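Local atomic coordinates of PfkB (Polaromonas sp. JS666, PDB entry 4DU5), a protein that probably phosphorylates a sugar or related small molecule with ATP, as a member of the pfkB family of carbohydrate kinases. Residues G67-L71 and V289-S293; A173-D178 and D210-R214; R185-P191 and R214-P220. All coordinates share one frame; numbering follows the deposited sequence.

Contact 1: G67-L71 and V289-S293; sequences GLARL and VGVIS
L68 and V289 mark the closest approach of the two backbones, with their CA atoms 5.7 Å apart, where the last turn of helix 60-70 meets the interior of helix 283-296. V289 supplies the projecting group. Its CG1 branch is turned away from its own backbone N (chi1 -180°), which carries it against the main chain of the other helix, 3.4 Å from G67 C and near L68 N. G67 has no side chain, so the valine methyl rests directly on the peptide there.

Two leucines close on this methyl from directions roughly at right angles. L68 sends CD2 obliquely across V289, reaching 3.8 Å from V289 CG1; the same methyl goes on to I292 CG2 at 3.9 Å and to the CB of S293, so one branch touches three residues within about one turn of the partner helix. L71, just past the helix end, brings its CD1 to 4.1 Å from V289 CG1 and also against S293.

S293 is the polar member of an otherwise apolar interface. With OG placed between its backbone N and carbonyl carbon (chi1 65°), the hydroxyl bonds back to V289 O at 2.8 Å, one turn earlier. That carbonyl also accepts S293 N at 3.1 Å, so it is gripped twice by the same residue. OG has a further partner in R307 NH1, so this buried hydroxyl has two polar partners, V289 O and R307 NH1.

Helix 283-296 starts within the GAGD signature of the pfkB family, and this contact lies further along it. V289 packs on L325 and S293 on L73, both in loops, while L71 O is bonded by R328 NH1. I292 packs on H155 and H157 of strand 153-159 and thus puts helix 283-296 against the central sheet.

Contact 2: A173-D178 and D210-R214; sequences ARKTMD and DLATR
M177 and R214 bring their backbones to 5.9 Å between CA atoms, in a pairing of helix 169-182 with the end of helix 201-212. Both helices belong to the layered alpha/beta fold of the pfkB kinases and lie on one face of its central sheet, with L211 resting on F189 and M177, a selenomethionine, on V187, L156 and A158.

The sheet-facing half is buried and apolar. L211 CD2 is its meeting point: SE of M177 comes to 3.8 Å from it, the two side chains crossing at about a right angle, and A173 CB reaches the same methyl at 4.0 Å. Beside them M177 CB touches R214 CB, where the packing passes over into polar contacts.

On the partly exposed half, R174, D178, D210 and R214 form a salt-bridge network of uneven strength. R214 is held at two points of its guanidinium: NE bonds D178 OD1 at 2.9 Å, across the contact, and NH1 bonds D210 OD2 at 2.8 Å, within its own segment. Neither is straight, the N-H...O angles being 134° and 135°, and each carboxylate oxygen is met from above its plane. Together they should limit rotation of the group. R174 is more loosely tied; its NE stands 4.0 Å from D210 OD2, an oxygen well out of the R174 guanidinium plane, so that no N-H points at it and the attraction is one of charges alone. The shared D210 carboxylate probably also eases the proximity of the two arginines. The bend of R174 at chi2 lays its CD methylene over one face of the R214 guanidinium, 3.6 Å from R214 NH1.

Contact 3: R185-P191 and R214-P220; sequences RSVSFDP and RADWVLP
Both D216 and W217 carry CG beside the backbone N (chi1 -49° and -36°), which turns the D216 carboxylate back toward V187 and lays the indole alongside S186 and S188. D216 OD2 accepts V187 N at 2.8 Å on its anti side, somewhat out of the carboxylate plane, while OD1 is engaged by R181 NE. S186 OG, anti to its own N (chi1 171°), stands over one face of the W217 ring near CZ2; its hydroxyl is bonded to H155 ND1, and the H155 ring stacks with W217.

The backbones are neighbouring parallel strands of a beta-alpha-beta unit, joined through helix 201-212. V187 O accepts two donors, W217 N at 3.1 Å and the more bent D216 N at 2.9 Å. The ladder continues with F189 N to W217 O at 2.7 Å, then L219 N to F189 O at 2.8 Å. S188 and W217 share one sheet face, F189 and V218 the other. On the latter, F189 CB rests on A215 CB. Beyond the strands, P191 CG meets P220 CB at 3.8 Å.

Overall arrangement
Contact 3 supplies adjoining strands of the central sheet, and contacts 1 and 2 lie on its two faces. On one face, I292 CD1 of contact 1 reaches S188 OG at 3.2 Å, and the centres of contacts 1 and 3 are about 15 Å apart. On the other, contact 2 is nearer, about 9 Å between centres: L211 CB lies 3.8 Å from F189 CZ, and R214 belongs to both contacts. Contacts 1 and 2 do not touch; their nearest atoms are about 12 Å apart and their centres about 22 Å. The loop closed by contact 1 encloses both others along the chain. Contact 1 alone includes the helix that begins in the GAGD signature, probably part of the active site as in relatives.

Contact 1: G67-L71 and V289-S293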
loop_
_atom_site.group_PDB
_atom_site.type_symbol
_atom_site.label_atom_id
_atom_site.label_comp_id
_atom_site.label_asym_id
_atom_site.label_seq_id
_atom_site.Cartn_x
_atom_site.Cartn_y
_atom_site.Cartn_z
ATOM N N GLY A 67 20.024 -14.282 7.442
ATOM C CA GLY A 67 21.304 -14.461 8.123
ATOM C C GLY A 67 21.744 -15.909 8.224
ATOM O O GLY A 67 22.845 -16.243 7.807
ATOM N N LEU A 68 20.892 -16.763 8.787
ATOM C CA LEU A 68 21.104 -18.197 8.743
ATOM C C LEU A 68 21.395 -18.738 7.361
ATOM O O LEU A 68 22.191 -19.660 7.247
ATOM C CB LEU A 68 19.902 -18.964 9.262
ATOM C CG LEU A 68 19.337 -18.745 10.645
ATOM C CD1 LEU A 68 18.151 -19.696 10.835
ATOM C CD2 LEU A 68 20.392 -18.958 11.729
ATOM N N ALA A 69 20.734 -18.229 6.318
ATOM C CA ALA A 69 21.010 -18.697 4.955
ATOM C C ALA A 69 22.380 -18.207 4.439
ATOM O O ALA A 69 23.108 -18.944 3.744
ATOM C CB ALA A 69 19.912 -18.317 4.013
ATOM N N ARG A 70 22.737 -16.973 4.776
ATOM C CA ARG A 70 24.068 -16.457 4.431
ATOM C C ARG A 70 25.188 -17.162 5.199
ATOM O O ARG A 70 26.334 -17.130 4.785
ATOM C CB ARG A 70 24.174 -14.941 4.639
ATOM C CG ARG A 70 23.292 -14.139 3.700
ATOM C CD ARG A 70 23.258 -12.696 4.133
ATOM N NE ARG A 70 22.564 -11.868 3.164
ATOM C CZ ARG A 70 22.503 -10.535 3.233
ATOM N NH1 ARG A 70 23.096 -9.880 4.233
ATOM N NH2 ARG A 70 21.843 -9.845 2.306
ATOM N N LEU A 71 24.864 -17.771 6.322
ATOM C CA LEU A 71 25.877 -18.506 7.057
ATOM C C LEU A 71 26.030 -19.933 6.531
ATOM O O LEU A 71 26.806 -20.691 7.064
ATOM C CB LEU A 71 25.617 -18.486 8.585
ATOM C CG LEU A 71 25.860 -17.163 9.334
ATOM C CD1 LEU A 71 25.772 -17.353 10.803
ATOM C CD2 LEU A 71 27.195 -16.560 8.975
ATOM N N VAL A 289 20.484 -15.124 14.993
ATOM C CA VAL A 289 21.188 -15.786 13.879
ATOM C C VAL A 289 22.529 -16.335 14.369
ATOM O O VAL A 289 22.895 -17.445 14.067
ATOM C CB VAL A 289 21.413 -14.865 12.685
ATOM C CG1 VAL A 289 22.138 -15.617 11.586
ATOM C CG2 VAL A 289 20.070 -14.360 12.134
ATOM N N GLY A 290 23.227 -15.557 15.179
ATOM C CA GLY A 290 24.470 -16.026 15.787
ATOM C C GLY A 290 24.335 -17.251 16.673
ATOM O O GLY A 290 25.073 -18.239 16.489
ATOM N N VAL A 291 23.392 -17.227 17.625
ATOM C CA VAL A 291 23.394 -18.315 18.594
ATOM C C VAL A 291 22.756 -19.551 18.059
ATOM O O VAL A 291 23.168 -20.651 18.432
ATOM C CB VAL A 291 22.920 -17.916 20.036
ATOM C CG1 VAL A 291 22.612 -16.453 20.075
ATOM C CG2 VAL A 291 21.738 -18.750 20.527
ATOM N N ILE A 292 21.796 -19.378 17.149
ATOM C CA ILE A 292 21.113 -20.506 16.504
ATOM C C ILE A 292 22.062 -21.246 15.557
ATOM O O ILE A 292 22.195 -22.481 15.620
ATOM C CB ILE A 292 19.821 -20.040 15.786
ATOM C CG1 ILE A 292 18.770 -19.619 16.831
ATOM C CG2 ILE A 292 19.257 -21.114 14.775
ATOM C CD1 ILE A 292 17.430 -19.340 16.213
ATOM N N SER A 293 22.768 -20.503 14.723
ATOM C CA SER A 293 23.665 -21.164 13.801
ATOM C C SER A 293 24.809 -21.892 14.517
ATOM O O SER A 293 25.172 -22.989 14.129
ATOM C CB SER A 293 24.178 -20.201 12.735
ATOM O OG SER A 293 24.965 -19.188 13.322
#

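Contact 2: A173-D178 and D210-R214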
loop_
_atom_site.group_PDB
_atom_site.type_symbol
_atom_site.label_atom_id
_atom_site.label_comp_id
_atom_site.label_asym_id
_atom_site.label_seq_id
_atom_site.Cartn_x
_atom_site.Cartn_y
_atom_site.Cartn_z
ATOM N N ALA A 173 1.146 -20.936 15.538
ATOM C CA ALA A 173 2.435 -20.825 16.215
ATOM C C ALA A 173 2.479 -21.931 17.262
ATOM O O ALA A 173 3.288 -22.854 17.145
ATOM C CB ALA A 173 2.619 -19.433 16.841
ATOM N N ARG A 174 1.574 -21.850 18.243
ATOM C CA ARG A 174 1.333 -22.919 19.207
ATOM C C ARG A 174 1.461 -24.320 18.625
ATOM O O ARG A 174 2.218 -25.130 19.157
ATOM C CB ARG A 174 -0.039 -22.758 19.859
ATOM C CG ARG A 174 -0.204 -21.444 20.555
ATOM C CD ARG A 174 -0.732 -21.635 21.956
ATOM N NE ARG A 174 -2.191 -21.686 22.000
ATOM C CZ ARG A 174 -2.979 -20.624 22.162
ATOM N NH1 ARG A 174 -2.459 -19.412 22.296
ATOM N NH2 ARG A 174 -4.295 -20.777 22.183
ATOM N N LYS A 175 0.741 -24.608 17.543
ATOM C CA LYS A 175 0.742 -25.952 16.973
ATOM C C LYS A 175 2.058 -26.298 16.284
ATOM O O LYS A 175 2.549 -27.430 16.358
ATOM C CB LYS A 175 -0.413 -26.126 15.977
ATOM C CG LYS A 175 -1.031 -27.525 16.009
ATOM C CD LYS A 175 -2.217 -27.589 17.036
ATOM C CE LYS A 175 -2.398 -29.000 17.660
ATOM N NZ LYS A 175 -2.020 -30.088 16.690
ATOM N N THR A 176 2.605 -25.319 15.580
ATOM C CA THR A 176 3.926 -25.444 14.954
ATOM C C THR A 176 5.001 -25.912 15.966
ATOM O O THR A 176 5.750 -26.851 15.701
ATOM C CB THR A 176 4.291 -24.103 14.244
ATOM O OG1 THR A 176 3.975 -24.222 12.848
ATOM C CG2 THR A 176 5.723 -23.788 14.366
HETATM N N MSE A 177 5.039 -25.271 17.134
HETATM C CA MSE A 177 5.984 -25.625 18.181
HETATM C C MSE A 177 5.726 -27.028 18.749
HETATM O O MSE A 177 6.618 -27.881 18.676
HETATM C CB MSE A 177 6.009 -24.541 19.257
HETATM C CG MSE A 177 6.712 -23.274 18.770
HETATM SE SE MSE A 177 6.341 -21.581 19.745
HETATM C CE MSE A 177 6.047 -20.418 18.211
ATOM N N ASP A 178 4.505 -27.256 19.267
ATOM C CA ASP A 178 4.019 -28.563 19.755
ATOM C C ASP A 178 4.517 -29.720 18.901
ATOM O O ASP A 178 5.078 -30.700 19.404
ATOM C CB ASP A 178 2.482 -28.590 19.792
ATOM C CG ASP A 178 1.891 -27.843 20.999
ATOM O OD1 ASP A 178 2.637 -27.453 21.912
ATOM O OD2 ASP A 178 0.661 -27.640 21.057
ATOM N N ASP A 210 3.179 -18.142 27.179
ATOM C CA ASP A 210 2.587 -19.471 27.052
ATOM C C ASP A 210 3.294 -20.177 25.911
ATOM O O ASP A 210 3.482 -21.392 25.924
ATOM C CB ASP A 210 1.054 -19.392 26.842
ATOM C CG ASP A 210 0.438 -20.733 26.363
ATOM O OD1 ASP A 210 0.279 -21.660 27.206
ATOM O OD2 ASP A 210 0.126 -20.849 25.133
ATOM N N LEU A 211 3.680 -19.394 24.916
ATOM C CA LEU A 211 4.530 -19.896 23.854
ATOM C C LEU A 211 5.885 -20.376 24.428
ATOM O O LEU A 211 6.480 -21.342 23.946
ATOM C CB LEU A 211 4.722 -18.817 22.785
ATOM C CG LEU A 211 3.518 -18.486 21.908
ATOM C CD1 LEU A 211 3.551 -17.033 21.415
ATOM C CD2 LEU A 211 3.422 -19.443 20.745
ATOM N N ALA A 212 6.348 -19.704 25.480
ATOM C CA ALA A 212 7.628 -20.033 26.092
ATOM C C ALA A 212 7.607 -21.460 26.581
ATOM O O ALA A 212 8.627 -22.130 26.574
ATOM C CB ALA A 212 7.943 -19.076 27.227
ATOM N N THR A 213 6.428 -21.906 27.003
ATOM C CA THR A 213 6.095 -23.318 27.289
ATOM C C THR A 213 6.458 -24.344 26.192
ATOM O O THR A 213 6.390 -25.534 26.421
ATOM C CB THR A 213 4.554 -23.407 27.640
ATOM O OG1 THR A 213 4.322 -22.960 28.994
ATOM C CG2 THR A 213 3.947 -24.809 27.415
ATOM N N ARG A 214 6.879 -23.911 25.017
ATOM C CA ARG A 214 7.020 -24.853 23.904
ATOM C C ARG A 214 8.406 -24.793 23.232
ATOM O O ARG A 214 8.662 -25.432 22.191
ATOM C CB ARG A 214 5.896 -24.619 22.871
ATOM C CG ARG A 214 4.502 -25.011 23.332
ATOM C CD ARG A 214 3.352 -24.356 22.496
ATOM N NE ARG A 214 2.031 -24.856 22.919
ATOM C CZ ARG A 214 1.237 -24.247 23.803
ATOM N NH1 ARG A 214 1.594 -23.082 24.337
ATOM N NH2 ARG A 214 0.074 -24.791 24.155
#

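Contact 3: R185-P191 and R214-P220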
loop_
_atom_site.group_PDB
_atom_site.type_symbol
_atom_site.label_atom_id
_atom_site.label_comp_id
_atom_site.label_asym_id
_atom_site.label_seq_id
_atom_site.Cartn_x
_atom_site.Cartn_y
_atom_site.Cartn_z
ATOM N N ARG A 185 12.432 -32.489 17.792
ATOM C CA ARG A 185 13.262 -31.528 17.113
ATOM C C ARG A 185 13.425 -30.334 18.015
ATOM O O ARG A 185 12.731 -30.157 19.035
ATOM C CB ARG A 185 12.670 -31.086 15.777
ATOM C CG ARG A 185 13.315 -31.719 14.545
ATOM C CD ARG A 185 12.646 -33.022 14.167
ATOM N NE ARG A 185 13.178 -33.592 12.931
ATOM C CZ ARG A 185 12.899 -34.825 12.502
ATOM N NH1 ARG A 185 12.095 -35.631 13.204
ATOM N NH2 ARG A 185 13.428 -35.257 11.367
ATOM N N SER A 186 14.338 -29.491 17.571
ATOM C CA SER A 186 14.822 -28.387 18.327
ATOM C C SER A 186 14.015 -27.108 18.021
ATOM O O SER A 186 13.763 -26.760 16.886
ATOM C CB SER A 186 16.310 -28.281 18.013
ATOM O OG SER A 186 16.859 -27.113 18.538
ATOM N N VAL A 187 13.584 -26.428 19.063
ATOM C CA VAL A 187 12.797 -25.221 18.908
ATOM C C VAL A 187 13.402 -24.038 19.632
ATOM O O VAL A 187 13.734 -24.118 20.803
ATOM C CB VAL A 187 11.342 -25.426 19.382
ATOM C CG1 VAL A 187 10.611 -24.099 19.524
ATOM C CG2 VAL A 187 10.615 -26.301 18.395
ATOM N N SER A 188 13.483 -22.933 18.923
ATOM C CA SER A 188 14.019 -21.697 19.390
ATOM C C SER A 188 12.885 -20.695 19.544
ATOM O O SER A 188 12.037 -20.560 18.660
ATOM C CB SER A 188 14.896 -21.182 18.269
ATOM O OG SER A 188 16.182 -20.960 18.735
ATOM N N PHE A 189 12.899 -19.926 20.617
ATOM C CA PHE A 189 11.914 -18.875 20.762
ATOM C C PHE A 189 12.536 -17.559 21.119
ATOM O O PHE A 189 13.297 -17.449 22.049
ATOM C CB PHE A 189 10.856 -19.265 21.784
ATOM C CG PHE A 189 9.734 -18.284 21.903
ATOM C CD1 PHE A 189 9.084 -17.792 20.768
ATOM C CD2 PHE A 189 9.294 -17.867 23.162
ATOM C CE1 PHE A 189 8.026 -16.874 20.897
ATOM C CE2 PHE A 189 8.256 -16.941 23.305
ATOM C CZ PHE A 189 7.612 -16.454 22.183
ATOM N N ASP A 190 12.190 -16.551 20.350
ATOM C CA ASP A 190 12.595 -15.195 20.624
ATOM C C ASP A 190 11.350 -14.363 20.967
ATOM O O ASP A 190 10.589 -14.021 20.076
ATOM C CB ASP A 190 13.318 -14.608 19.413
ATOM C CG ASP A 190 13.672 -13.148 19.610
ATOM O OD1 ASP A 190 13.406 -12.615 20.722
ATOM O OD2 ASP A 190 14.230 -12.527 18.664
ATOM N N PRO A 191 11.159 -14.022 22.261
ATOM C CA PRO A 191 9.951 -13.331 22.743
ATOM C C PRO A 191 9.896 -11.850 22.390
ATOM O O PRO A 191 9.925 -10.999 23.285
ATOM C CB PRO A 191 10.040 -13.487 24.259
ATOM C CG PRO A 191 11.456 -13.677 24.550
ATOM C CD PRO A 191 12.095 -14.322 23.366
ATOM N N ARG A 214 6.879 -23.911 25.017
ATOM C CA ARG A 214 7.020 -24.853 23.904
ATOM C C ARG A 214 8.406 -24.793 23.232
ATOM O O ARG A 214 8.662 -25.432 22.191
ATOM C CB ARG A 214 5.896 -24.619 22.871
ATOM C CG ARG A 214 4.502 -25.011 23.332
ATOM C CD ARG A 214 3.352 -24.356 22.496
ATOM N NE ARG A 214 2.031 -24.856 22.919
ATOM C CZ ARG A 214 1.237 -24.247 23.803
ATOM N NH1 ARG A 214 1.594 -23.082 24.337
ATOM N NH2 ARG A 214 0.074 -24.791 24.155
ATOM N N ALA A 215 9.312 -24.021 23.822
ATOM C CA ALA A 215 10.652 -23.882 23.246
ATOM C C ALA A 215 11.704 -24.606 24.075
ATOM O O ALA A 215 11.584 -24.717 25.293
ATOM C CB ALA A 215 11.008 -22.430 23.117
ATOM N N ASP A 216 12.747 -25.076 23.400
ATOM C CA ASP A 216 13.959 -25.538 24.082
ATOM C C ASP A 216 14.854 -24.359 24.453
ATOM O O ASP A 216 15.411 -24.332 25.531
ATOM C CB ASP A 216 14.731 -26.548 23.218
ATOM C CG ASP A 216 13.832 -27.656 22.663
ATOM O OD1 ASP A 216 13.089 -28.252 23.470
ATOM O OD2 ASP A 216 13.858 -27.926 21.434
ATOM N N TRP A 217 14.995 -23.398 23.544
ATOM C CA TRP A 217 15.890 -22.240 23.756
ATOM C C TRP A 217 15.124 -20.925 23.714
ATOM O O TRP A 217 14.499 -20.591 22.715
ATOM C CB TRP A 217 17.046 -22.172 22.732
ATOM C CG TRP A 217 17.625 -23.483 22.303
ATOM C CD1 TRP A 217 17.757 -24.596 23.058
ATOM C CD2 TRP A 217 18.188 -23.792 21.030
ATOM N NE1 TRP A 217 18.346 -25.600 22.330
ATOM C CE2 TRP A 217 18.617 -25.131 21.077
ATOM C CE3 TRP A 217 18.363 -23.068 19.846
ATOM C CZ2 TRP A 217 19.217 -25.765 20.006
ATOM C CZ3 TRP A 217 18.948 -23.710 18.754
ATOM C CH2 TRP A 217 19.383 -25.042 18.851
ATOM N N VAL A 218 15.191 -20.167 24.798
ATOM C CA VAL A 218 14.487 -18.904 24.860
ATOM C C VAL A 218 15.497 -17.773 24.796
ATOM O O VAL A 218 16.497 -17.807 25.497
ATOM C CB VAL A 218 13.572 -18.874 26.087
ATOM C CG1 VAL A 218 12.674 -17.635 26.088
ATOM C CG2 VAL A 218 12.694 -20.124 26.058
ATOM N N LEU A 219 15.248 -16.795 23.933
ATOM C CA LEU A 219 16.216 -15.736 23.639
ATOM C C LEU A 219 15.799 -14.311 24.019
ATOM O O LEU A 219 15.770 -13.435 23.170
ATOM C CB LEU A 219 16.534 -15.770 22.152
ATOM C CG LEU A 219 17.720 -16.555 21.651
ATOM C CD1 LEU A 219 18.166 -17.678 22.554
ATOM C CD2 LEU A 219 17.286 -17.090 20.349
ATOM N N PRO A 220 15.492 -14.061 25.290
ATOM C CA PRO A 220 14.976 -12.726 25.634
ATOM C C PRO A 220 16.009 -11.641 25.832
ATOM O O PRO A 220 17.158 -11.907 26.200
ATOM C CB PRO A 220 14.294 -12.955 26.969
ATOM C CG PRO A 220 15.081 -14.096 27.564
ATOM C CD PRO A 220 15.410 -14.997 26.418
#